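Local coordinates for biogenic amine-binding protein (Rhodnius prolixus, PDB 4GE1), which binds biogenic amines such as serotonin and norepinephrine in a lipocalin barrel, probably sequestering them from the host during blood feeding, at residues K50-F60 against Y72-F82; D104-Y112 against V123-Y133. One frame throughout, in Å; residues are numbered along the deposited sequence.

Interaction 1. Residues K50-F60 against Y72-F82. With TSS (2-(1H-indol-3-yl)ethanamine), chain E.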
loop_
_atom_site.group_PDB
_atom_site.type_symbol
_atom_site.label_atom_id
_atom_site.label_comp_id
_atom_site.label_asym_id
_atom_site.label_seq_id
_atom_site.Cartn_x
_atom_site.Cartn_y
_atom_site.Cartn_z
ATOM N N LYS A 50 -9.794 4.798 -9.673
ATOM C CA LYS A 50 -10.478 3.825 -10.495
ATOM C C LYS A 50 -11.219 4.611 -11.581
ATOM O O LYS A 50 -12.075 5.445 -11.273
ATOM C CB LYS A 50 -11.481 3.030 -9.650
ATOM C CG LYS A 50 -12.299 2.015 -10.454
ATOM C CD LYS A 50 -13.385 1.352 -9.604
ATOM C CE LYS A 50 -14.783 1.895 -9.935
ATOM N NZ LYS A 50 -15.239 1.573 -11.320
ATOM N N THR A 51 -10.891 4.364 -12.846
ATOM C CA THR A 51 -11.583 5.050 -13.934
ATOM C C THR A 51 -12.703 4.199 -14.535
ATOM O O THR A 51 -12.826 3.006 -14.237
ATOM C CB THR A 51 -10.615 5.530 -15.039
ATOM O OG1 THR A 51 -9.772 4.451 -15.449
ATOM C CG2 THR A 51 -9.749 6.695 -14.532
ATOM N N ALA A 52 -13.515 4.817 -15.385
ATOM C CA ALA A 52 -14.713 4.167 -15.897
ATOM C C ALA A 52 -14.387 2.951 -16.762
ATOM O O ALA A 52 -15.186 2.018 -16.870
ATOM C CB ALA A 52 -15.569 5.163 -16.670
ATOM N N ASP A 53 -13.214 2.968 -17.384
ATOM C CA ASP A 53 -12.774 1.819 -18.165
ATOM C C ASP A 53 -12.494 0.619 -17.258
ATOM O O ASP A 53 -12.179 -0.466 -17.738
ATOM C CB ASP A 53 -11.524 2.163 -18.978
ATOM C CG ASP A 53 -10.356 2.592 -18.102
ATOM O OD1 ASP A 53 -10.467 2.491 -16.859
ATOM O OD2 ASP A 53 -9.322 3.025 -18.656
ATOM N N GLY A 54 -12.592 0.830 -15.948
ATOM C CA GLY A 54 -12.396 -0.234 -14.981
ATOM C C GLY A 54 -10.956 -0.444 -14.536
ATOM O O GLY A 54 -10.649 -1.417 -13.845
ATOM N N LYS A 55 -10.068 0.461 -14.929
ATOM C CA LYS A 55 -8.671 0.384 -14.514
ATOM C C LYS A 55 -8.465 0.965 -13.117
ATOM O O LYS A 55 -9.025 2.008 -12.771
ATOM C CB LYS A 55 -7.765 1.105 -15.519
ATOM C CG LYS A 55 -7.716 0.459 -16.904
ATOM C CD LYS A 55 -6.775 1.219 -17.836
ATOM C CE LYS A 55 -6.598 0.494 -19.168
ATOM N NZ LYS A 55 -7.125 1.265 -20.342
ATOM N N ILE A 56 -7.666 0.281 -12.307
ATOM C CA ILE A 56 -7.237 0.842 -11.029
ATOM C C ILE A 56 -5.745 1.133 -11.098
ATOM O O ILE A 56 -4.967 0.318 -11.586
ATOM C CB ILE A 56 -7.576 -0.082 -9.834
ATOM C CG1 ILE A 56 -9.092 -0.153 -9.630
ATOM C CG2 ILE A 56 -6.921 0.418 -8.556
ATOM C CD1 ILE A 56 -9.758 -1.192 -10.466
ATOM N N LYS A 57 -5.349 2.304 -10.624
ATOM C CA LYS A 57 -3.964 2.729 -10.742
ATOM C C LYS A 57 -3.534 3.290 -9.408
ATOM O O LYS A 57 -4.257 4.086 -8.823
ATOM C CB LYS A 57 -3.839 3.798 -11.831
ATOM C CG LYS A 57 -2.417 4.274 -12.088
ATOM C CD LYS A 57 -2.354 5.000 -13.426
ATOM C CE LYS A 57 -0.947 5.431 -13.783
ATOM N NZ LYS A 57 -0.946 6.117 -15.113
ATOM N N GLU A 58 -2.375 2.860 -8.908
ATOM C CA GLU A 58 -1.934 3.286 -7.583
ATOM C C GLU A 58 -0.464 3.681 -7.610
ATOM O O GLU A 58 0.395 2.866 -7.940
ATOM C CB GLU A 58 -2.162 2.178 -6.552
ATOM C CG GLU A 58 -3.503 1.463 -6.682
ATOM C CD GLU A 58 -3.726 0.434 -5.582
ATOM O OE1 GLU A 58 -3.920 0.838 -4.415
ATOM O OE2 GLU A 58 -3.704 -0.778 -5.890
ATOM N N VAL A 59 -0.188 4.938 -7.276
ATOM C CA VAL A 59 1.164 5.466 -7.385
ATOM C C VAL A 59 1.752 5.746 -6.013
ATOM O O VAL A 59 1.155 6.477 -5.218
ATOM C CB VAL A 59 1.204 6.747 -8.230
ATOM C CG1 VAL A 59 2.604 7.336 -8.224
ATOM C CG2 VAL A 59 0.757 6.456 -9.659
ATOM N N PHE A 60 2.917 5.154 -5.743
ATOM C CA PHE A 60 3.546 5.248 -4.425
ATOM C C PHE A 60 4.786 6.144 -4.428
ATOM O O PHE A 60 5.630 6.053 -5.318
ATOM C CB PHE A 60 3.946 3.856 -3.915
ATOM C CG PHE A 60 2.784 2.897 -3.739
ATOM C CD1 PHE A 60 2.271 2.202 -4.819
ATOM C CD2 PHE A 60 2.240 2.663 -2.483
ATOM C CE1 PHE A 60 1.216 1.309 -4.659
ATOM C CE2 PHE A 60 1.177 1.769 -2.314
ATOM C CZ PHE A 60 0.669 1.098 -3.398
ATOM N N TYR A 72 9.887 5.083 -6.171
ATOM C CA TYR A 72 8.525 5.150 -6.672
ATOM C C TYR A 72 8.116 3.807 -7.262
ATOM O O TYR A 72 8.939 3.097 -7.836
ATOM C CB TYR A 72 8.403 6.234 -7.746
ATOM C CG TYR A 72 8.968 7.575 -7.348
ATOM C CD1 TYR A 72 10.293 7.911 -7.647
ATOM C CD2 TYR A 72 8.188 8.512 -6.679
ATOM C CE1 TYR A 72 10.827 9.150 -7.287
ATOM C CE2 TYR A 72 8.712 9.758 -6.309
ATOM C CZ TYR A 72 10.031 10.069 -6.616
ATOM O OH TYR A 72 10.551 11.299 -6.268
ATOM N N ASP A 73 6.841 3.464 -7.106
ATOM C CA ASP A 73 6.284 2.279 -7.757
ATOM C C ASP A 73 4.808 2.482 -8.074
ATOM O O ASP A 73 4.155 3.373 -7.521
ATOM C CB ASP A 73 6.542 0.978 -6.955
ATOM C CG ASP A 73 5.981 1.015 -5.550
ATOM O OD1 ASP A 73 6.723 1.422 -4.628
ATOM O OD2 ASP A 73 4.812 0.600 -5.350
ATOM N N ILE A 74 4.292 1.681 -8.997
ATOM C CA ILE A 74 2.914 1.854 -9.431
ATOM C C ILE A 74 2.233 0.515 -9.567
ATOM O O ILE A 74 2.763 -0.393 -10.209
ATOM C CB ILE A 74 2.836 2.572 -10.792
ATOM C CG1 ILE A 74 3.671 3.861 -10.768
ATOM C CG2 ILE A 74 1.379 2.850 -11.163
ATOM C CD1 ILE A 74 3.826 4.521 -12.142
ATOM N N SER A 75 1.052 0.398 -8.971
ATOM C CA SER A 75 0.245 -0.801 -9.149
ATOM C C SER A 75 -0.819 -0.580 -10.207
ATOM O O SER A 75 -1.542 0.425 -10.178
ATOM C CB SER A 75 -0.422 -1.214 -7.842
ATOM O OG SER A 75 0.540 -1.619 -6.898
ATOM N N PHE A 76 -0.913 -1.529 -11.134
ATOM C CA PHE A 76 -1.952 -1.509 -12.154
ATOM C C PHE A 76 -2.833 -2.735 -11.967
ATOM O O PHE A 76 -2.329 -3.860 -11.863
ATOM C CB PHE A 76 -1.347 -1.571 -13.556
ATOM C CG PHE A 76 -0.333 -0.504 -13.835
ATOM C CD1 PHE A 76 0.988 -0.667 -13.449
ATOM C CD2 PHE A 76 -0.692 0.650 -14.517
ATOM C CE1 PHE A 76 1.935 0.311 -13.722
ATOM C CE2 PHE A 76 0.243 1.636 -14.794
ATOM C CZ PHE A 76 1.562 1.469 -14.395
ATOM N N ALA A 77 -4.142 -2.521 -11.923
ATOM C CA ALA A 77 -5.085 -3.631 -11.859
ATOM C C ALA A 77 -6.346 -3.278 -12.618
ATOM O O ALA A 77 -6.499 -2.154 -13.112
ATOM C CB ALA A 77 -5.419 -3.972 -10.421
ATOM N N LYS A 78 -7.237 -4.256 -12.716
ATOM C CA LYS A 78 -8.540 -4.060 -13.318
ATOM C C LYS A 78 -9.577 -4.646 -12.383
ATOM O O LYS A 78 -9.266 -5.513 -11.567
ATOM C CB LYS A 78 -8.613 -4.724 -14.694
ATOM C CG LYS A 78 -7.561 -4.220 -15.670
ATOM C CD LYS A 78 -7.688 -4.869 -17.040
ATOM C CE LYS A 78 -8.623 -4.090 -17.942
ATOM N NZ LYS A 78 -8.580 -4.612 -19.337
ATOM N N VAL A 79 -10.806 -4.164 -12.507
ATOM C CA VAL A 79 -11.904 -4.604 -11.662
ATOM C C VAL A 79 -12.087 -6.119 -11.718
ATOM O O VAL A 79 -12.532 -6.730 -10.746
ATOM C CB VAL A 79 -13.226 -3.888 -12.053
ATOM C CG1 VAL A 79 -14.429 -4.542 -11.383
ATOM C CG2 VAL A 79 -13.149 -2.425 -11.691
ATOM N N SER A 80 -11.733 -6.725 -12.848
ATOM C CA SER A 80 -11.930 -8.163 -13.018
ATOM C C SER A 80 -10.794 -8.963 -12.382
ATOM O O SER A 80 -10.753 -10.185 -12.498
ATOM C CB SER A 80 -12.085 -8.527 -14.497
ATOM O OG SER A 80 -10.940 -8.144 -15.236
ATOM N N ASP A 81 -9.874 -8.262 -11.721
ATOM C CA ASP A 81 -8.782 -8.903 -10.981
ATOM C C ASP A 81 -9.133 -9.070 -9.507
ATOM O O ASP A 81 -8.333 -9.570 -8.729
ATOM C CB ASP A 81 -7.490 -8.089 -11.095
ATOM C CG ASP A 81 -6.819 -8.237 -12.444
ATOM O OD1 ASP A 81 -7.032 -9.273 -13.107
ATOM O OD2 ASP A 81 -6.075 -7.314 -12.839
ATOM N N PHE A 82 -10.329 -8.634 -9.132
ATOM C CA PHE A 82 -10.798 -8.731 -7.757
ATOM C C PHE A 82 -11.532 -10.035 -7.502
ATOM O O PHE A 82 -12.124 -10.622 -8.412
ATOM C CB PHE A 82 -11.712 -7.556 -7.418
ATOM C CG PHE A 82 -10.976 -6.291 -7.152
ATOM C CD1 PHE A 82 -10.356 -5.608 -8.189
ATOM C CD2 PHE A 82 -10.883 -5.792 -5.866
ATOM C CE1 PHE A 82 -9.652 -4.444 -7.942
ATOM C CE2 PHE A 82 -10.187 -4.627 -5.614
ATOM C CZ PHE A 82 -9.572 -3.952 -6.654
HETATM N N1 TSS E . 3.898 -0.061 -2.914
HETATM C CA TSS E . 4.175 -1.462 -2.706
HETATM C CB TSS E . 3.676 -2.073 -1.434
HETATM C CG TSS E . 2.349 -1.618 -0.916
HETATM C CD1 TSS E . 2.123 -0.850 0.219
HETATM N NE1 TSS E . 0.796 -0.660 0.368
HETATM C CE2 TSS E . 0.125 -1.282 -0.664
HETATM C CD2 TSS E . 1.059 -1.886 -1.468
HETATM C CZ2 TSS E . -1.259 -1.372 -0.977
HETATM C CH2 TSS E . -1.674 -2.087 -2.097
HETATM C CZ3 TSS E . -0.723 -2.702 -2.915
HETATM C CE3 TSS E . 0.639 -2.607 -2.610
#
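The ring of Phe60 carries the ligand's amine over one face and meets the strand opposite at its rim. TSS N1 sits above the centre of that face, 3.0 Å from the ring plane. Asp73 O lies at the edge, in plane. Ser75 OG also comes to the edge, near Phe60 CE1, and is hydrogen-bonded to Asn93. The carboxylate and ring planes of Asp73 and Phe60 are 21° apart, and Asp73 OD2 comes to 3.1 Å from Phe60 CD1. In the Phe76 ring, one face bears Ile74 CG2, 3.5 Å above the plane and offset toward the rim. Asp73 OD2 takes a 2.7 Å hydrogen bond from TSS N1, and it also accepts from Asn93. Asp73 CG stands between its own backbone N and carbonyl carbon (chi1 58°), which turns OD2 toward Phe60 and the amine. The amine lies over the aromatic face while OD2 meets it from the side, a setting that would probably keep it charged. The two strands form an antiparallel hairpin of the lipocalin barrel. Paired backbone bonds run from Ile56–Ala77 to Phe60–Asp73. Phe60 N reaches Asp73 O at 2.8 Å, while the return bond from Asp73 N is weak. Ile56, Glu58, Phe60, Asp73 and Ser75 lie on the ligand's side of the sheet. There Glu58 OE2 touches Ser75 CB and is hydrogen-bonded to Tyr89. On the other side Val59 and Ile74 lie side by side, with their CG2 atoms 4.0 Å apart. Helix 181-189 packs against Val59. Ile56 CD1 touches both Val79 CG2 (3.8 Å) and Phe82 CE1 (4.1 Å).

Interaction 2. Residues D104-Y112 against V123-Y133. With TSS (2-(1H-indol-3-yl)ethanamine), chain E.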
loop_
_atom_site.group_PDB
_atom_site.type_symbol
_atom_site.label_atom_id
_atom_site.label_comp_id
_atom_site.label_asym_id
_atom_site.label_seq_id
_atom_site.Cartn_x
_atom_site.Cartn_y
_atom_site.Cartn_z
ATOM N N ASP A 104 11.954 -2.261 -12.556
ATOM C CA ASP A 104 11.626 -3.672 -12.335
ATOM C C ASP A 104 10.115 -3.807 -12.168
ATOM O O ASP A 104 9.412 -2.799 -11.975
ATOM C CB ASP A 104 12.330 -4.194 -11.076
ATOM C CG ASP A 104 12.352 -5.720 -10.991
ATOM O OD1 ASP A 104 11.698 -6.393 -11.819
ATOM O OD2 ASP A 104 13.030 -6.251 -10.085
ATOM N N GLU A 105 9.623 -5.044 -12.249
ATOM C CA GLU A 105 8.191 -5.326 -12.119
ATOM C C GLU A 105 7.939 -6.660 -11.389
ATOM O O GLU A 105 8.786 -7.575 -11.392
ATOM C CB GLU A 105 7.514 -5.339 -13.501
ATOM C CG GLU A 105 8.117 -6.343 -14.502
ATOM C CD GLU A 105 7.570 -6.185 -15.929
ATOM O OE1 GLU A 105 6.627 -6.917 -16.302
ATOM O OE2 GLU A 105 8.109 -5.352 -16.693
ATOM N N ARG A 106 6.770 -6.770 -10.770
ATOM C CA ARG A 106 6.423 -7.959 -10.011
ATOM C C ARG A 106 4.916 -8.067 -9.880
ATOM O O ARG A 106 4.176 -7.107 -10.138
ATOM C CB ARG A 106 7.014 -7.847 -8.617
ATOM C CG ARG A 106 6.452 -6.665 -7.871
ATOM C CD ARG A 106 7.339 -6.224 -6.733
ATOM N NE ARG A 106 7.049 -4.839 -6.368
ATOM C CZ ARG A 106 7.343 -4.294 -5.194
ATOM N NH1 ARG A 106 7.936 -5.025 -4.258
ATOM N NH2 ARG A 106 7.042 -3.023 -4.953
ATOM N N THR A 107 4.466 -9.242 -9.459
ATOM C CA THR A 107 3.062 -9.470 -9.168
ATOM C C THR A 107 2.850 -9.391 -7.660
ATOM O O THR A 107 3.610 -9.982 -6.890
ATOM C CB THR A 107 2.637 -10.860 -9.645
ATOM O OG1 THR A 107 3.045 -11.035 -11.006
ATOM C CG2 THR A 107 1.133 -11.034 -9.536
ATOM N N LEU A 108 1.822 -8.662 -7.241
ATOM C CA LEU A 108 1.501 -8.538 -5.824
ATOM C C LEU A 108 0.081 -9.002 -5.542
ATOM O O LEU A 108 -0.872 -8.545 -6.183
ATOM C CB LEU A 108 1.665 -7.091 -5.352
ATOM C CG LEU A 108 3.079 -6.514 -5.379
ATOM C CD1 LEU A 108 3.106 -5.056 -4.943
ATOM C CD2 LEU A 108 3.961 -7.334 -4.488
ATOM N N GLN A 109 -0.059 -9.914 -4.587
ATOM C CA GLN A 109 -1.381 -10.309 -4.114
ATOM C C GLN A 109 -1.767 -9.413 -2.942
ATOM O O GLN A 109 -1.080 -9.386 -1.915
ATOM C CB GLN A 109 -1.374 -11.781 -3.694
ATOM C CG GLN A 109 -0.779 -12.705 -4.753
ATOM C CD GLN A 109 -0.796 -14.175 -4.344
ATOM O OE1 GLN A 109 -1.150 -14.519 -3.213
ATOM N NE2 GLN A 109 -0.422 -15.049 -5.272
ATOM N N VAL A 110 -2.860 -8.671 -3.101
ATOM C CA VAL A 110 -3.273 -7.710 -2.090
ATOM C C VAL A 110 -4.503 -8.198 -1.336
ATOM O O VAL A 110 -5.487 -8.633 -1.945
ATOM C CB VAL A 110 -3.583 -6.328 -2.720
ATOM C CG1 VAL A 110 -3.824 -5.287 -1.638
ATOM C CG2 VAL A 110 -2.452 -5.881 -3.655
ATOM N N SER A 111 -4.461 -8.122 -0.011
ATOM C CA SER A 111 -5.608 -8.548 0.790
ATOM C C SER A 111 -5.951 -7.524 1.857
ATOM O O SER A 111 -5.220 -7.375 2.836
ATOM C CB SER A 111 -5.328 -9.900 1.467
ATOM O OG SER A 111 -4.676 -10.792 0.584
ATOM N N TYR A 112 -7.060 -6.820 1.674
ATOM C CA TYR A 112 -7.514 -5.881 2.692
ATOM C C TYR A 112 -8.246 -6.595 3.824
ATOM O O TYR A 112 -9.325 -7.165 3.646
ATOM C CB TYR A 112 -8.319 -4.715 2.094
ATOM C CG TYR A 112 -7.405 -3.635 1.561
ATOM C CD1 TYR A 112 -7.053 -3.597 0.221
ATOM C CD2 TYR A 112 -6.845 -2.689 2.413
ATOM C CE1 TYR A 112 -6.193 -2.622 -0.270
ATOM C CE2 TYR A 112 -5.978 -1.708 1.934
ATOM C CZ TYR A 112 -5.659 -1.680 0.589
ATOM O OH TYR A 112 -4.795 -0.726 0.097
ATOM N N VAL A 123 -3.771 -3.858 5.579
ATOM C CA VAL A 123 -3.529 -4.625 4.369
ATOM C C VAL A 123 -2.405 -5.645 4.539
ATOM O O VAL A 123 -1.498 -5.463 5.348
ATOM C CB VAL A 123 -3.242 -3.688 3.154
ATOM C CG1 VAL A 123 -1.852 -3.026 3.263
ATOM C CG2 VAL A 123 -3.397 -4.435 1.838
ATOM N N HIS A 124 -2.500 -6.736 3.789
ATOM C CA HIS A 124 -1.403 -7.675 3.643
ATOM C C HIS A 124 -1.027 -7.732 2.167
ATOM O O HIS A 124 -1.880 -7.995 1.311
ATOM C CB HIS A 124 -1.806 -9.063 4.152
ATOM C CG HIS A 124 -0.822 -10.141 3.810
ATOM N ND1 HIS A 124 -0.961 -10.951 2.708
ATOM C CD2 HIS A 124 0.318 -10.534 4.430
ATOM C CE1 HIS A 124 0.051 -11.804 2.660
ATOM N NE2 HIS A 124 0.839 -11.571 3.691
ATOM N N VAL A 125 0.239 -7.448 1.871
ATOM C CA VAL A 125 0.740 -7.480 0.502
ATOM C C VAL A 125 1.872 -8.480 0.379
ATOM O O VAL A 125 2.767 -8.516 1.221
ATOM C CB VAL A 125 1.259 -6.119 0.053
ATOM C CG1 VAL A 125 1.605 -6.157 -1.434
ATOM C CG2 VAL A 125 0.234 -5.038 0.346
ATOM N N CYS A 126 1.842 -9.291 -0.669
ATOM C CA CYS A 126 2.861 -10.323 -0.819
ATOM C C CYS A 126 3.151 -10.687 -2.269
ATOM O O CYS A 126 2.260 -10.684 -3.111
ATOM C CB CYS A 126 2.462 -11.572 -0.037
ATOM S SG CYS A 126 3.786 -12.766 0.071
ATOM N N ASP A 127 4.409 -11.004 -2.545
ATOM C CA ASP A 127 4.841 -11.357 -3.889
ATOM C C ASP A 127 5.087 -12.852 -3.957
ATOM O O ASP A 127 5.951 -13.367 -3.260
ATOM C CB ASP A 127 6.121 -10.594 -4.239
ATOM C CG ASP A 127 6.601 -10.864 -5.653
ATOM O OD1 ASP A 127 6.146 -11.850 -6.277
ATOM O OD2 ASP A 127 7.453 -10.090 -6.138
ATOM N N PRO A 128 4.320 -13.556 -4.800
ATOM C CA PRO A 128 4.397 -15.014 -4.946
ATOM C C PRO A 128 5.785 -15.469 -5.383
ATOM O O PRO A 128 6.166 -16.614 -5.137
ATOM C CB PRO A 128 3.385 -15.308 -6.053
ATOM C CG PRO A 128 2.454 -14.146 -6.039
ATOM C CD PRO A 128 3.279 -12.969 -5.658
ATOM N N ALA A 129 6.529 -14.579 -6.029
ATOM C CA ALA A 129 7.879 -14.892 -6.479
ATOM C C ALA A 129 8.909 -14.512 -5.420
ATOM O O ALA A 129 10.088 -14.836 -5.544
ATOM C CB ALA A 129 8.177 -14.183 -7.792
ATOM N N ALA A 130 8.460 -13.815 -4.383
ATOM C CA ALA A 130 9.346 -13.407 -3.297
ATOM C C ALA A 130 8.588 -13.373 -1.973
ATOM O O ALA A 130 8.465 -12.322 -1.346
ATOM C CB ALA A 130 9.960 -12.051 -3.594
ATOM N N PRO A 131 8.079 -14.537 -1.546
ATOM C CA PRO A 131 7.227 -14.666 -0.358
ATOM C C PRO A 131 7.913 -14.174 0.912
ATOM O O PRO A 131 7.223 -13.781 1.857
ATOM C CB PRO A 131 6.980 -16.173 -0.271
ATOM C CG PRO A 131 8.137 -16.792 -1.010
ATOM C CD PRO A 131 8.402 -15.847 -2.137
ATOM N N ASP A 132 9.246 -14.220 0.933
ATOM C CA ASP A 132 10.011 -13.687 2.050
ATOM C C ASP A 132 9.775 -12.192 2.194
ATOM O O ASP A 132 9.886 -11.643 3.292
ATOM C CB ASP A 132 11.505 -13.991 1.890
ATOM C CG ASP A 132 11.857 -15.417 2.285
ATOM O OD1 ASP A 132 10.954 -16.138 2.764
ATOM O OD2 ASP A 132 13.036 -15.815 2.130
ATOM N N TYR A 133 9.459 -11.537 1.078
ATOM C CA TYR A 133 8.968 -10.166 1.106
ATOM C C TYR A 133 7.461 -10.181 1.299
ATOM O O TYR A 133 6.699 -10.340 0.337
ATOM C CB TYR A 133 9.300 -9.419 -0.191
ATOM C CG TYR A 133 8.387 -8.224 -0.460
ATOM C CD1 TYR A 133 8.628 -6.991 0.136
ATOM C CD2 TYR A 133 7.289 -8.330 -1.311
ATOM C CE1 TYR A 133 7.804 -5.903 -0.103
ATOM C CE2 TYR A 133 6.458 -7.251 -1.548
ATOM C CZ TYR A 133 6.723 -6.038 -0.942
ATOM O OH TYR A 133 5.910 -4.949 -1.178
HETATM N N1 TSS E . 3.898 -0.061 -2.914
HETATM C CA TSS E . 4.175 -1.462 -2.706
HETATM C CB TSS E . 3.676 -2.073 -1.434
HETATM C CG TSS E . 2.349 -1.618 -0.916
HETATM C CD1 TSS E . 2.123 -0.850 0.219
HETATM N NE1 TSS E . 0.796 -0.660 0.368
HETATM C CE2 TSS E . 0.125 -1.282 -0.664
HETATM C CD2 TSS E . 1.059 -1.886 -1.468
HETATM C CZ2 TSS E . -1.259 -1.372 -0.977
HETATM C CH2 TSS E . -1.674 -2.087 -2.097
HETATM C CZ3 TSS E . -0.723 -2.702 -2.915
HETATM C CE3 TSS E . 0.639 -2.607 -2.610
HETATM O O HOH W 1 -2.143 -10.854 0.149
#
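Strands 104-112 and 123-127 run antiparallel, 4.6 Å apart at closest approach, and Gln109–Cys126 and Ser111–His124 are their hydrogen-bonded pairs. They form a hairpin of the lipocalin barrel, and one of its sides lines the tryptamine pocket. On that side Val123 CG2 sits over the centre of the Tyr112 ring, a CH-pi contact 3.7 Å from the centroid and 8° off the normal. The valine lies along the face, with Val123 CB against Tyr112 CE2. CG2 is placed there by its anti relation to the backbone N of Val123. The same methyl also touches Val110 CG1. Val110 CG2 and Val125 CG2 rest against the indole, at TSS CZ3 and TSS CD2. Leu108 CD2 meets the edge of the Tyr133 ring, 3.9 Å from CE2. Arg106 crosses Tyr133 at about a right angle, bringing Arg106 NH1 to 3.7 Å from Tyr133 CZ, with guanidinium and ring planes 31° apart. Arg106 NH2 is hydrogen-bonded to Asn93. Asp127 OD2 lies alongside the aliphatic part of Arg106, near CB. Asp127 OD1 accepts from Ala129 N in an Asx turn. On the other side of the hairpin, Cys126 forms a disulfide with Cys5. The extended Gln109 side chain crosses Pro128 obliquely, bringing NE2 to Pro128 CG. A water joins the two strands, 2.6 Å from Ser111 OG and 2.8 Å from His124 ND1, hydrogen-bonded to both.

Overall arrangement
Interaction 1 closes before interaction 2 opens along the chain, and their centres are about 15 Å apart. Each joins the two strands of one hairpin: 55-64 with 69-78, then 102-115 with 120-127. Strand 88-96 lies between the hairpins and pairs with both 69-78 and 102-115. All five strands belong to the same curled antiparallel sheet, the lipocalin barrel. Both contacts touch tryptamine. Interaction 1 supplies the carboxylate for its amine. Interaction 2 supplies valines and Tyr112 against the indole, with Tyr133 and Arg106 by the ethylamine chain. They meet where Asp73 packs near Arg106, and Asn93 bonds to both residues. Gln139, from strand 130-140, adds another hydrogen bond to the ligand.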